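Local coordinates for single-strand DNA-binding protein (PDB 3BTP) that binds single-stranded DNA without regard to its sequence and mediates the nuclear uptake of transferred T-DNA copies during plant transformation by Agrobacterium, at residues K286-E289 against E290-R293; I265-P268 against Q269-H273; T350-M353 against G354-P357; S410-E413 against Y414-P417. One frame throughout, in Å; residues are numbered along the deposited sequence.

Contact 1 (K286-E289 against E290-R293); sequences KRFE and EFER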
ATOM      1  N   LYS A 286      -7.040  14.414  18.711  1.00 40.62           N
ATOM      2  CA  LYS A 286      -6.791  13.078  19.256  1.00 41.27           C
ATOM      3  C   LYS A 286      -6.270  12.096  18.173  1.00 40.91           C
ATOM      4  O   LYS A 286      -6.629  12.207  16.980  1.00 41.17           O
ATOM      5  CB  LYS A 286      -8.047  12.530  19.915  1.00 41.65           C
ATOM      6  CG  LYS A 286      -8.409  13.183  21.269  1.00 42.48           C
ATOM      7  CD  LYS A 286      -9.597  12.446  21.969  1.00 43.43           C
ATOM      8  CE  LYS A 286     -10.111  13.192  23.266  1.00 47.51           C
ATOM      9  NZ  LYS A 286      -9.077  13.158  24.424  1.00 49.37           N
ATOM     10  N   ARG A 287      -5.461  11.125  18.593  1.00 39.93           N
ATOM     11  CA  ARG A 287      -4.681  10.309  17.657  1.00 38.84           C
ATOM     12  C   ARG A 287      -5.531   9.153  17.174  1.00 38.13           C
ATOM     13  O   ARG A 287      -6.401   8.676  17.923  1.00 39.13           O
ATOM     14  CB  ARG A 287      -3.406   9.769  18.291  1.00 38.03           C
ATOM     15  CG  ARG A 287      -2.373  10.837  18.640  1.00 41.63           C
ATOM     16  CD  ARG A 287      -1.344  10.972  17.555  1.00 48.08           C
ATOM     17  NE  ARG A 287      -0.436  12.118  17.734  1.00 49.50           N
ATOM     18  CZ  ARG A 287       0.614  12.375  16.946  1.00 50.28           C
ATOM     19  NH1 ARG A 287       0.932  11.558  15.914  1.00 47.41           N
ATOM     20  NH2 ARG A 287       1.344  13.467  17.180  1.00 49.79           N
ATOM     21  N   PHE A 288      -5.265   8.684  15.949  1.00 35.38           N
ATOM     22  CA  PHE A 288      -5.983   7.539  15.433  1.00 33.66           C
ATOM     23  C   PHE A 288      -5.986   6.364  16.436  1.00 34.09           C
ATOM     24  O   PHE A 288      -7.039   5.760  16.652  1.00 32.81           O
ATOM     25  CB  PHE A 288      -5.461   7.057  14.087  1.00 30.76           C
ATOM     26  CG  PHE A 288      -6.102   5.760  13.650  1.00 28.38           C
ATOM     27  CD1 PHE A 288      -7.422   5.731  13.232  1.00 22.84           C
ATOM     28  CD2 PHE A 288      -5.388   4.563  13.695  1.00 26.66           C
ATOM     29  CE1 PHE A 288      -8.030   4.520  12.863  1.00 26.37           C
ATOM     30  CE2 PHE A 288      -5.977   3.347  13.322  1.00 24.37           C
ATOM     31  CZ  PHE A 288      -7.294   3.322  12.894  1.00 24.95           C
ATOM     32  N   GLU A 289      -4.822   6.073  17.021  1.00 34.30           N
ATOM     33  CA  GLU A 289      -4.670   4.964  18.007  1.00 36.86           C
ATOM     34  C   GLU A 289      -5.633   5.013  19.204  1.00 35.54           C
ATOM     35  O   GLU A 289      -6.052   3.992  19.724  1.00 35.91           O
ATOM     36  CB  GLU A 289      -3.205   4.877  18.512  1.00 36.68           C
ATOM     37  CG  GLU A 289      -2.218   4.467  17.401  1.00 41.68           C
ATOM     38  CD  GLU A 289      -2.064   5.502  16.204  1.00 48.86           C
ATOM     39  OE1 GLU A 289      -2.107   6.756  16.417  1.00 42.83           O
ATOM     40  OE2 GLU A 289      -1.842   5.009  15.037  1.00 54.04           O
ATOM     41  N   GLU A 290      -5.984   6.211  19.622  1.00 35.23           N
ATOM     42  CA  GLU A 290      -7.045   6.378  20.628  1.00 36.19           C
ATOM     43  C   GLU A 290      -8.443   5.999  20.091  1.00 34.28           C
ATOM     44  O   GLU A 290      -9.254   5.388  20.788  1.00 32.83           O
ATOM     45  CB  GLU A 290      -7.031   7.834  21.123  1.00 35.38           C
ATOM     46  CG  GLU A 290      -7.804   8.048  22.395  1.00 42.13           C
ATOM     47  CD  GLU A 290      -7.489   9.422  22.994  1.00 46.11           C
ATOM     48  OE1 GLU A 290      -6.366   9.944  22.709  1.00 46.10           O
ATOM     49  OE2 GLU A 290      -8.365   9.958  23.709  1.00 45.11           O
ATOM     50  N   PHE A 291      -8.738   6.427  18.864  1.00 32.66           N
ATOM     51  CA  PHE A 291     -10.036   6.081  18.280  1.00 31.25           C
ATOM     52  C   PHE A 291     -10.104   4.576  18.188  1.00 30.48           C
ATOM     53  O   PHE A 291     -11.067   3.961  18.567  1.00 29.96           O
ATOM     54  CB  PHE A 291     -10.202   6.783  16.927  1.00 30.18           C
ATOM     55  CG  PHE A 291     -11.386   6.313  16.121  1.00 31.46           C
ATOM     56  CD1 PHE A 291     -12.689   6.774  16.418  1.00 30.09           C
ATOM     57  CD2 PHE A 291     -11.203   5.391  15.074  1.00 25.41           C
ATOM     58  CE1 PHE A 291     -13.795   6.341  15.670  1.00 29.31           C
ATOM     59  CE2 PHE A 291     -12.272   4.975  14.308  1.00 27.10           C
ATOM     60  CZ  PHE A 291     -13.602   5.439  14.603  1.00 29.24           C
ATOM     61  N   GLU A 292      -9.023   4.007  17.686  1.00 31.36           N
ATOM     62  CA  GLU A 292      -8.840   2.607  17.484  1.00 31.69           C
ATOM     63  C   GLU A 292      -9.104   1.793  18.792  1.00 33.12           C
ATOM     64  O   GLU A 292      -9.820   0.769  18.777  1.00 31.57           O
ATOM     65  CB  GLU A 292      -7.425   2.386  16.965  1.00 31.07           C
ATOM     66  CG  GLU A 292      -7.016   0.961  17.010  1.00 32.87           C
ATOM     67  CD  GLU A 292      -5.817   0.659  16.143  1.00 38.52           C
ATOM     68  OE1 GLU A 292      -4.833   1.443  16.157  1.00 44.26           O
ATOM     69  OE2 GLU A 292      -5.850  -0.381  15.443  1.00 41.38           O
ATOM     70  N   ARG A 293      -8.532   2.253  19.900  1.00 34.22           N
ATOM     71  CA  ARG A 293      -8.716   1.581  21.194  1.00 36.80           C
ATOM     72  C   ARG A 293     -10.139   1.638  21.739  1.00 33.93           C
ATOM     73  O   ARG A 293     -10.605   0.699  22.291  1.00 32.63           O
ATOM     74  CB  ARG A 293      -7.693   2.068  22.208  1.00 36.85           C
ATOM     75  CG  ARG A 293      -6.405   1.263  22.074  1.00 42.23           C
ATOM     76  CD  ARG A 293      -5.239   1.835  22.945  1.00 43.82           C
ATOM     77  NE  ARG A 293      -5.119   3.295  22.836  1.00 51.85           N
ATOM     78  CZ  ARG A 293      -5.259   4.129  23.867  1.00 56.80           C
ATOM     79  NH1 ARG A 293      -5.474   3.631  25.094  1.00 58.29           N
ATOM     80  NH2 ARG A 293      -5.148   5.452  23.689  1.00 54.45           N
TER
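Lys286 and Glu290 form a salt bridge at the start of helix 288-299. It is a long one, 3.4 Å from Lys286 NZ to Glu290 OE2, and weak as a hydrogen bond. The extended lysine chain lays its methylenes along the carboxylate, and the chi4 bend (-68°) turns NZ to OE2. Lys286 CD comes within 3.3 Å of Glu290 OE2.

The backbone bonds mark the first helical turn. Arg287 is the N-cap residue, and its O receives weak bonds from the N atoms of Glu290 and Phe291. Glu292 N then bonds to Phe288 O at 2.8 Å, almost straight. Glu289 O takes two donors from Arg293. The backbone N is 3.0 Å away. The side-chain NE adds a weak bond of 3.3 Å, made possible by the bend of Arg293 at chi3, which folds the chain back.

The contacts of the Phe288 ring are mixed. Glu292 CB lies over one ring face, off centre toward the rim, and Glu292 OE1 approaches Phe288 CE2 to 3.6 Å. Phe288 CE1 meets Phe291 CD2 at 4.0 Å, at the edge of the Phe291 ring.

Outside this turn, Asp329 of helix 327-335 bonds to Phe288 N and pairs with Arg287. Phe288 packs on that helix and on strand 304-308, its ring edge-to-face with Phe332. Phe291 reaches Ile263 and Ile265, so the helix start packs against helix 327-335 and strands 263-266 and 304-308.

Contact 2 (I265-P268 against Q269-H273); sequences IKTP and QNDIH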
ATOM      1  N   ILE A 265     -16.283   0.685   9.977  1.00 24.64           N
ATOM      2  CA  ILE A 265     -15.941  -0.223  11.059  1.00 25.18           C
ATOM      3  C   ILE A 265     -16.645  -1.532  10.736  1.00 26.08           C
ATOM      4  O   ILE A 265     -17.818  -1.557  10.452  1.00 26.70           O
ATOM      5  CB  ILE A 265     -16.537   0.292  12.423  1.00 26.78           C
ATOM      6  CG1 ILE A 265     -16.247   1.802  12.663  1.00 27.47           C
ATOM      7  CG2 ILE A 265     -16.224  -0.684  13.663  1.00 24.35           C
ATOM      8  CD1 ILE A 265     -14.840   2.132  12.933  1.00 22.65           C
ATOM      9  N   LYS A 266     -15.944  -2.643  10.796  1.00 26.78           N
ATOM     10  CA  LYS A 266     -16.594  -3.910  10.549  1.00 26.36           C
ATOM     11  C   LYS A 266     -16.362  -4.768  11.795  1.00 28.02           C
ATOM     12  O   LYS A 266     -15.234  -5.213  12.017  1.00 28.80           O
ATOM     13  CB  LYS A 266     -16.004  -4.597   9.336  1.00 26.04           C
ATOM     14  CG  LYS A 266     -16.725  -5.940   9.011  1.00 25.53           C
ATOM     15  CD  LYS A 266     -16.484  -6.433   7.548  1.00 23.77           C
ATOM     16  CE  LYS A 266     -15.175  -7.057   7.386  1.00 24.40           C
ATOM     17  NZ  LYS A 266     -14.724  -8.156   8.361  1.00 22.13           N
ATOM     18  N   THR A 267     -17.417  -5.007  12.588  1.00 28.20           N
ATOM     19  CA  THR A 267     -17.265  -5.694  13.890  1.00 28.19           C
ATOM     20  C   THR A 267     -16.970  -7.188  13.679  1.00 29.15           C
ATOM     21  O   THR A 267     -17.152  -7.705  12.569  1.00 28.65           O
ATOM     22  CB  THR A 267     -18.592  -5.578  14.757  1.00 28.39           C
ATOM     23  OG1 THR A 267     -19.544  -6.557  14.307  1.00 29.58           O
ATOM     24  CG2 THR A 267     -19.234  -4.196  14.716  1.00 23.69           C
ATOM     25  N   PRO A 268     -16.559  -7.912  14.754  1.00 29.98           N
ATOM     26  CA  PRO A 268     -16.362  -9.357  14.655  1.00 29.49           C
ATOM     27  C   PRO A 268     -17.593 -10.149  14.167  1.00 30.48           C
ATOM     28  O   PRO A 268     -17.439 -11.275  13.630  1.00 28.92           O
ATOM     29  CB  PRO A 268     -16.018  -9.726  16.091  1.00 30.26           C
ATOM     30  CG  PRO A 268     -15.296  -8.445  16.598  1.00 28.22           C
ATOM     31  CD  PRO A 268     -16.219  -7.413  16.116  1.00 29.31           C
ATOM     32  N   GLN A 269     -18.794  -9.582  14.358  1.00 30.01           N
ATOM     33  CA  GLN A 269     -20.042 -10.172  13.762  1.00 31.24           C
ATOM     34  C   GLN A 269     -20.313  -9.758  12.289  1.00 30.89           C
ATOM     35  O   GLN A 269     -21.315 -10.206  11.699  1.00 31.27           O
ATOM     36  CB  GLN A 269     -21.294  -9.844  14.625  1.00 30.65           C
ATOM     37  CG  GLN A 269     -21.186 -10.310  16.077  1.00 32.92           C
ATOM     38  CD  GLN A 269     -20.157  -9.520  16.964  1.00 35.05           C
ATOM     39  OE1 GLN A 269     -20.042  -8.284  16.885  1.00 35.56           O
ATOM     40  NE2 GLN A 269     -19.458 -10.243  17.834  1.00 28.25           N
ATOM     41  N   ASN A 270     -19.456  -8.881  11.721  1.00 29.41           N
ATOM     42  CA  ASN A 270     -19.477  -8.505  10.302  1.00 28.09           C
ATOM     43  C   ASN A 270     -20.536  -7.454  10.040  1.00 27.65           C
ATOM     44  O   ASN A 270     -21.005  -7.269   8.921  1.00 26.97           O
ATOM     45  CB  ASN A 270     -19.606  -9.750   9.363  1.00 28.85           C
ATOM     46  CG  ASN A 270     -18.236 -10.391   8.970  1.00 30.44           C
ATOM     47  OD1 ASN A 270     -18.124 -11.607   8.897  1.00 34.18           O
ATOM     48  ND2 ASN A 270     -17.216  -9.574   8.689  1.00 30.37           N
ATOM     49  N   ASP A 271     -20.925  -6.786  11.111  1.00 27.34           N
ATOM     50  CA  ASP A 271     -21.800  -5.643  11.101  1.00 28.92           C
ATOM     51  C   ASP A 271     -20.941  -4.411  10.742  1.00 28.46           C
ATOM     52  O   ASP A 271     -19.829  -4.253  11.249  1.00 28.81           O
ATOM     53  CB  ASP A 271     -22.375  -5.432  12.539  1.00 29.54           C
ATOM     54  CG  ASP A 271     -23.402  -6.569  12.989  1.00 34.85           C
ATOM     55  OD1 ASP A 271     -24.314  -6.968  12.182  1.00 36.39           O
ATOM     56  OD2 ASP A 271     -23.305  -7.019  14.181  1.00 37.19           O
ATOM     57  N   ILE A 272     -21.512  -3.513   9.961  1.00 27.75           N
ATOM     58  CA  ILE A 272     -20.848  -2.368   9.411  1.00 27.58           C
ATOM     59  C   ILE A 272     -21.352  -1.123  10.114  1.00 29.95           C
ATOM     60  O   ILE A 272     -22.584  -0.916  10.227  1.00 29.68           O
ATOM     61  CB  ILE A 272     -21.200  -2.247   7.897  1.00 28.52           C
ATOM     62  CG1 ILE A 272     -20.875  -3.560   7.128  1.00 24.03           C
ATOM     63  CG2 ILE A 272     -20.585  -1.015   7.302  1.00 21.80           C
ATOM     64  CD1 ILE A 272     -19.441  -4.002   7.324  1.00 24.89           C
ATOM     65  N   HIS A 273     -20.421  -0.286  10.611  1.00 31.31           N
ATOM     66  CA  HIS A 273     -20.793   1.056  11.058  1.00 32.80           C
ATOM     67  C   HIS A 273     -19.977   2.064  10.283  1.00 33.15           C
ATOM     68  O   HIS A 273     -18.811   1.840   9.980  1.00 35.05           O
ATOM     69  CB  HIS A 273     -20.639   1.216  12.574  1.00 34.20           C
ATOM     70  CG  HIS A 273     -21.483   0.246  13.358  1.00 38.04           C
ATOM     71  ND1 HIS A 273     -21.049  -1.018  13.692  1.00 38.29           N
ATOM     72  CD2 HIS A 273     -22.773   0.325  13.785  1.00 39.94           C
ATOM     73  CE1 HIS A 273     -22.030  -1.667  14.306  1.00 40.47           C
ATOM     74  NE2 HIS A 273     -23.079  -0.869  14.385  1.00 38.07           N
TER
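Ile265 and His273 form an antiparallel hydrogen-bonded pair, Lys266 and Ile272 the non-hydrogen-bonded pair next to it, and a type I turn from Thr267 to Asn270 with a G1 bulge closes this 3:5 hairpin. Asn270 takes the left-handed backbone conformation that the bulge needs. Ile265 N bonds to His273 O at 2.8 Å, nearly straight, and His273 N returns the bond to Ile265 O. Thr267 N bonds to Asp271 O. Asn270 N closes the turn on Thr267 O at 2.7 Å.

The Thr267 side chain works in two directions. Its OG1 sits between the backbone N and the carbonyl carbon (chi1 80°) and faces the turn. There it donates to Gln269 OE1 at 3.1 Å, from above the plane of the amide carbonyl. Gln269 bends at chi2 to bring its amide back over the turn. Asp271 N adds a weak bond to Thr267 OG1. The methyl points the other way along the hairpin: Thr267 CG2 lies in the plane of the His273 ring, at its edge, 3.8 Å from CE1.

On the face shared by Lys266 and Ile272, the lysine aliphatic chain rests on the isoleucine, with Lys266 CG 3.7 Å from Ile272 CD1. The chain then bends twice, and its amine makes a salt bridge with Asp115. Lys266 and Asn270 run side by side in the same direction.

His273 ND1 is buried and has no polar partner in the model. The salt bridge ties the hairpin to the chain before strand 117-124, and the carboxylate probably stabilises the charged amine.

Contact 3 (T350-M353 against G354-P357); sequences TVNM and GRQP
This is a local contact where strand 349-352 of the closed eight-stranded barrel runs out into the loop toward strand 367-370. Its polar contacts run through Asn352, the last strand residue. Asn352 CG is anti to the backbone N (chi1 -165°), which turns the amide forward along the chain. Asn352 OD1 accepts a hydrogen bond from Gly354 N at 3.2 Å. The bond is bent, 141° at the hydrogen, and the donor stands above the plane of the side-chain carbonyl. The same oxygen also accepts from Arg367 N on the neighbouring strand, so two backbone N-H groups grip it.

Asn352 ND2 lies 3.5 Å from Arg355 NE, but both are donors and no bond joins them. The amide and guanidinium planes are 82° apart, and the two side chains cross at about a right angle. Asp366 serves both groups: OD2 makes a salt bridge with Arg355 NH2 and OD1 accepts from Asn352 ND2. The bend of Arg355 at chi3 swings its end toward these partners.

Arg395 also holds the backbone, donating to the carbonyls of Asn352, Gly354 and Arg355. Met353 packs on Trp383 of helix 382-388 and on Val369. Met353 and Gln356 each also pack on an apolar side chain of another protein's chain.

An asparagine side-chain oxygen bonded to the backbone N two residues later is the mark of an Asx turn, here at the exit of a barrel strand.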
ATOM      1  N   THR A 350      15.052  -5.525   5.828  1.00 17.11           N
ATOM      2  CA  THR A 350      14.712  -5.404   4.444  1.00 18.88           C
ATOM      3  C   THR A 350      15.206  -6.707   3.723  1.00 19.73           C
ATOM      4  O   THR A 350      16.188  -7.329   4.173  1.00 18.20           O
ATOM      5  CB  THR A 350      15.418  -4.053   3.994  1.00 21.95           C
ATOM      6  OG1 THR A 350      14.451  -2.947   3.835  1.00 27.21           O
ATOM      7  CG2 THR A 350      16.347  -4.177   2.921  1.00 16.69           C
ATOM      8  N   VAL A 351      14.542  -7.118   2.613  1.00 19.02           N
ATOM      9  CA  VAL A 351      15.050  -8.217   1.793  1.00 18.67           C
ATOM     10  C   VAL A 351      15.174  -7.743   0.347  1.00 19.44           C
ATOM     11  O   VAL A 351      14.228  -7.081  -0.158  1.00 19.00           O
ATOM     12  CB  VAL A 351      14.178  -9.540   1.904  1.00 18.73           C
ATOM     13  CG1 VAL A 351      12.737  -9.366   1.333  1.00 16.08           C
ATOM     14  CG2 VAL A 351      14.870 -10.693   1.195  1.00 18.07           C
ATOM     15  N   ASN A 352      16.319  -8.073  -0.291  1.00 16.61           N
ATOM     16  CA  ASN A 352      16.532  -7.800  -1.658  1.00 18.21           C
ATOM     17  C   ASN A 352      15.819  -8.817  -2.591  1.00 19.27           C
ATOM     18  O   ASN A 352      16.133 -10.004  -2.568  1.00 19.31           O
ATOM     19  CB  ASN A 352      18.048  -7.794  -1.985  1.00 19.20           C
ATOM     20  CG  ASN A 352      18.351  -7.145  -3.355  1.00 16.61           C
ATOM     21  OD1 ASN A 352      17.492  -6.532  -3.991  1.00 19.85           O
ATOM     22  ND2 ASN A 352      19.559  -7.252  -3.775  1.00 17.14           N
ATOM     23  N   MET A 353      14.863  -8.321  -3.355  1.00 19.91           N
ATOM     24  CA  MET A 353      13.964  -9.092  -4.196  1.00 21.86           C
ATOM     25  C   MET A 353      14.340  -8.833  -5.638  1.00 24.24           C
ATOM     26  O   MET A 353      13.818  -9.474  -6.530  1.00 25.82           O
ATOM     27  CB  MET A 353      12.503  -8.702  -3.954  1.00 21.17           C
ATOM     28  CG  MET A 353      12.034  -9.035  -2.557  1.00 22.30           C
ATOM     29  SD  MET A 353      10.309  -9.136  -1.952  1.00 17.27           S
ATOM     30  CE  MET A 353       9.474 -10.114  -3.235  1.00 24.32           C
ATOM     31  N   GLY A 354      15.260  -7.882  -5.832  1.00 26.27           N
ATOM     32  CA  GLY A 354      15.854  -7.569  -7.106  1.00 27.94           C
ATOM     33  C   GLY A 354      17.123  -8.391  -7.203  1.00 30.06           C
ATOM     34  O   GLY A 354      17.195  -9.488  -6.679  1.00 27.26           O
ATOM     35  N   ARG A 355      18.113  -7.849  -7.918  1.00 34.34           N
ATOM     36  CA  ARG A 355      19.336  -8.573  -8.314  1.00 38.56           C
ATOM     37  C   ARG A 355      19.055  -9.979  -8.933  1.00 39.31           C
ATOM     38  O   ARG A 355      19.385 -10.974  -8.288  1.00 39.29           O
ATOM     39  CB  ARG A 355      20.282  -8.627  -7.104  1.00 37.15           C
ATOM     40  CG  ARG A 355      21.726  -8.849  -7.379  1.00 38.49           C
ATOM     41  CD  ARG A 355      22.484  -9.042  -6.074  1.00 41.30           C
ATOM     42  NE  ARG A 355      22.597  -7.760  -5.352  1.00 45.29           N
ATOM     43  CZ  ARG A 355      23.473  -7.469  -4.379  1.00 44.98           C
ATOM     44  NH1 ARG A 355      24.386  -8.357  -3.979  1.00 42.92           N
ATOM     45  NH2 ARG A 355      23.432  -6.270  -3.796  1.00 44.92           N
ATOM     46  N   GLN A 356      18.520 -10.048 -10.179  1.00 42.50           N
ATOM     47  CA  GLN A 356      18.037 -11.343 -10.860  1.00 45.29           C
ATOM     48  C   GLN A 356      18.730 -12.458 -11.865  1.00 48.05           C
ATOM     49  O   GLN A 356      19.249 -13.459 -11.306  1.00 51.47           O
ATOM     50  CB  GLN A 356      16.497 -11.315 -11.036  1.00 45.01           C
ATOM     51  CG  GLN A 356      15.669 -10.986  -9.741  1.00 49.67           C
ATOM     52  CD  GLN A 356      15.424 -12.160  -8.687  1.00 51.48           C
ATOM     53  OE1 GLN A 356      14.383 -12.187  -8.027  1.00 49.44           O
ATOM     54  NE2 GLN A 356      16.382 -13.083  -8.544  1.00 49.82           N
ATOM     55  N   PRO A 357      18.820 -12.420 -13.258  1.00 48.43           N
ATOM     56  CA  PRO A 357      19.289 -11.959 -14.608  1.00 47.54           C
ATOM     57  C   PRO A 357      20.641 -11.275 -14.787  1.00 48.69           C
ATOM     58  O   PRO A 357      20.783 -10.404 -15.661  1.00 49.77           O
ATOM     59  CB  PRO A 357      18.077 -11.248 -15.216  1.00 47.52           C
ATOM     60  CG  PRO A 357      16.911 -12.129 -14.670  1.00 47.65           C
ATOM     61  CD  PRO A 357      17.536 -13.090 -13.537  1.00 48.60           C
TER

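Contact 4 (S410-E413 against Y414-P417); sequences SRLE and YSDP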
ATOM      1  N   SER A 410      24.477 -11.177  10.552  1.00 21.46           N
ATOM      2  CA  SER A 410      25.706 -11.595  11.315  1.00 23.04           C
ATOM      3  C   SER A 410      26.507 -10.435  11.851  1.00 21.41           C
ATOM      4  O   SER A 410      26.815 -10.392  13.028  1.00 22.24           O
ATOM      5  CB  SER A 410      26.572 -12.640  10.568  1.00 22.59           C
ATOM      6  OG  SER A 410      27.197 -12.090   9.404  1.00 24.18           O
ATOM      7  N   ARG A 411      26.775  -9.450  11.017  1.00 23.49           N
ATOM      8  CA  ARG A 411      27.423  -8.183  11.504  1.00 23.71           C
ATOM      9  C   ARG A 411      26.725  -7.526  12.672  1.00 23.78           C
ATOM     10  O   ARG A 411      27.384  -7.050  13.596  1.00 24.44           O
ATOM     11  CB  ARG A 411      27.593  -7.202  10.363  1.00 23.20           C
ATOM     12  CG  ARG A 411      28.356  -5.909  10.751  1.00 26.51           C
ATOM     13  CD  ARG A 411      29.729  -6.198  11.411  1.00 25.56           C
ATOM     14  NE  ARG A 411      30.638  -6.867  10.472  1.00 27.17           N
ATOM     15  CZ  ARG A 411      31.881  -7.277  10.784  1.00 31.65           C
ATOM     16  NH1 ARG A 411      32.401  -7.079  12.053  1.00 28.70           N
ATOM     17  NH2 ARG A 411      32.599  -7.917   9.847  1.00 24.33           N
ATOM     18  N   LEU A 412      25.380  -7.533  12.673  1.00 23.75           N
ATOM     19  CA  LEU A 412      24.634  -6.894  13.752  1.00 22.84           C
ATOM     20  C   LEU A 412      24.632  -7.798  14.961  1.00 24.33           C
ATOM     21  O   LEU A 412      24.798  -7.350  16.094  1.00 24.24           O
ATOM     22  CB  LEU A 412      23.155  -6.560  13.331  1.00 22.35           C
ATOM     23  CG  LEU A 412      22.348  -5.908  14.482  1.00 21.70           C
ATOM     24  CD1 LEU A 412      22.950  -4.592  14.914  1.00 22.75           C
ATOM     25  CD2 LEU A 412      20.846  -5.700  14.155  1.00 23.54           C
ATOM     26  N   GLU A 413      24.380  -9.079  14.745  1.00 24.74           N
ATOM     27  CA  GLU A 413      24.540 -10.025  15.837  1.00 27.06           C
ATOM     28  C   GLU A 413      25.891  -9.859  16.569  1.00 27.57           C
ATOM     29  O   GLU A 413      25.936  -9.797  17.813  1.00 27.55           O
ATOM     30  CB  GLU A 413      24.427 -11.451  15.321  1.00 26.11           C
ATOM     31  CG  GLU A 413      23.887 -12.330  16.405  1.00 34.18           C
ATOM     32  CD  GLU A 413      24.436 -13.729  16.375  1.00 44.39           C
ATOM     33  OE1 GLU A 413      24.943 -14.226  15.327  1.00 47.36           O
ATOM     34  OE2 GLU A 413      24.360 -14.355  17.436  1.00 51.55           O
ATOM     35  N   TYR A 414      26.973  -9.794  15.772  1.00 28.55           N
ATOM     36  CA  TYR A 414      28.294  -9.596  16.275  1.00 28.60           C
ATOM     37  C   TYR A 414      28.413  -8.252  16.970  1.00 29.03           C
ATOM     38  O   TYR A 414      28.803  -8.201  18.116  1.00 29.65           O
ATOM     39  CB  TYR A 414      29.323  -9.685  15.165  1.00 29.43           C
ATOM     40  CG  TYR A 414      30.732  -9.593  15.664  1.00 30.10           C
ATOM     41  CD1 TYR A 414      31.330 -10.677  16.335  1.00 31.66           C
ATOM     42  CD2 TYR A 414      31.498  -8.429  15.470  1.00 31.23           C
ATOM     43  CE1 TYR A 414      32.639 -10.590  16.816  1.00 28.72           C
ATOM     44  CE2 TYR A 414      32.829  -8.322  15.970  1.00 25.77           C
ATOM     45  CZ  TYR A 414      33.368  -9.411  16.620  1.00 30.29           C
ATOM     46  OH  TYR A 414      34.663  -9.350  17.105  1.00 36.17           O
ATOM     47  N   SER A 415      28.109  -7.165  16.278  1.00 28.35           N
ATOM     48  CA  SER A 415      28.475  -5.871  16.804  1.00 28.25           C
ATOM     49  C   SER A 415      27.538  -5.344  17.927  1.00 28.60           C
ATOM     50  O   SER A 415      27.959  -4.459  18.683  1.00 29.78           O
ATOM     51  CB  SER A 415      28.650  -4.822  15.662  1.00 28.34           C
ATOM     52  OG  SER A 415      27.371  -4.341  15.150  1.00 30.43           O
ATOM     53  N   ASP A 416      26.300  -5.851  18.017  1.00 26.94           N
ATOM     54  CA  ASP A 416      25.302  -5.404  19.005  1.00 27.45           C
ATOM     55  C   ASP A 416      24.261  -6.498  19.284  1.00 27.74           C
ATOM     56  O   ASP A 416      23.096  -6.389  18.841  1.00 24.99           O
ATOM     57  CB  ASP A 416      24.628  -4.118  18.508  1.00 27.27           C
ATOM     58  CG  ASP A 416      23.739  -3.445  19.547  1.00 30.16           C
ATOM     59  OD1 ASP A 416      23.317  -4.091  20.563  1.00 26.49           O
ATOM     60  OD2 ASP A 416      23.401  -2.244  19.285  1.00 28.88           O
ATOM     61  N   PRO A 417      24.689  -7.579  20.012  1.00 29.79           N
ATOM     62  CA  PRO A 417      23.869  -8.814  20.143  1.00 30.25           C
ATOM     63  C   PRO A 417      22.511  -8.546  20.727  1.00 30.70           C
ATOM     64  O   PRO A 417      21.503  -9.124  20.235  1.00 31.59           O
ATOM     65  CB  PRO A 417      24.698  -9.742  21.074  1.00 30.16           C
ATOM     66  CG  PRO A 417      25.772  -8.862  21.677  1.00 30.17           C
ATOM     67  CD  PRO A 417      25.989  -7.706  20.709  1.00 29.16           C
TER
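Tyr414 N bonds to Ser410 O at 2.8 Å in the last turns of helix 409-415, a short alpha-helix that leads almost directly into helix 417-427. The bond is nearly straight, 168° at the hydrogen. Ser415 N follows with a bond of 2.8 Å to Arg411 O. Ser415 OG also lies 3.1 Å from Arg411 O. Asp416 N ends the series on Leu412 O.

Asp416 is the junction between the two helices. It is the first residue to leave helical geometry and the N-cap of the next helix. Its OD1 accepts from His419 N. The same oxygen makes a salt bridge with Arg401, so the cap has a second, charged partner.

The packing is lighter. Leu412 and Asp416 lie side by side, with Leu412 CD1 4.0 Å from Asp416 CB. Leu412 goes on to pack against Met407 of strand 405-407 and against His419 and Phe420 of helix 417-427. Pro417 packs on the last turn, its CB 3.5 Å from Glu413 O.

At the surface, Arg411 and Tyr414 run alongside each other in the same direction, and the guanidinium plane stands 86° from the ring plane. Arg411 bends at chi2 and chi3, which brings its NH1 to 3.8 Å from Tyr414 CD2.

The contacts follow one another along the chain in the order 2, 1, 3, 4. Contacts 2 and 1 belong together: their centres are about 18 Å apart, and Phe291 CZ touches Ile265 CD1 at 3.9 Å, so helix 288-299 packs on the sheet that holds hairpin strands 263-266 and 272-275. Contacts 3 and 4 form a second pair, with centres about 23 Å apart and nearest atoms about 10 Å apart. Contact 3 lies on a strand of the eight-stranded barrel, and contact 4 follows barrel strand 405-407. The centres of contacts 1 and 3 are about 37 Å apart, on opposite sides of the chain's centre. The pairs are associated with two different sheets, which suggests two regions of this DNA-binding protein.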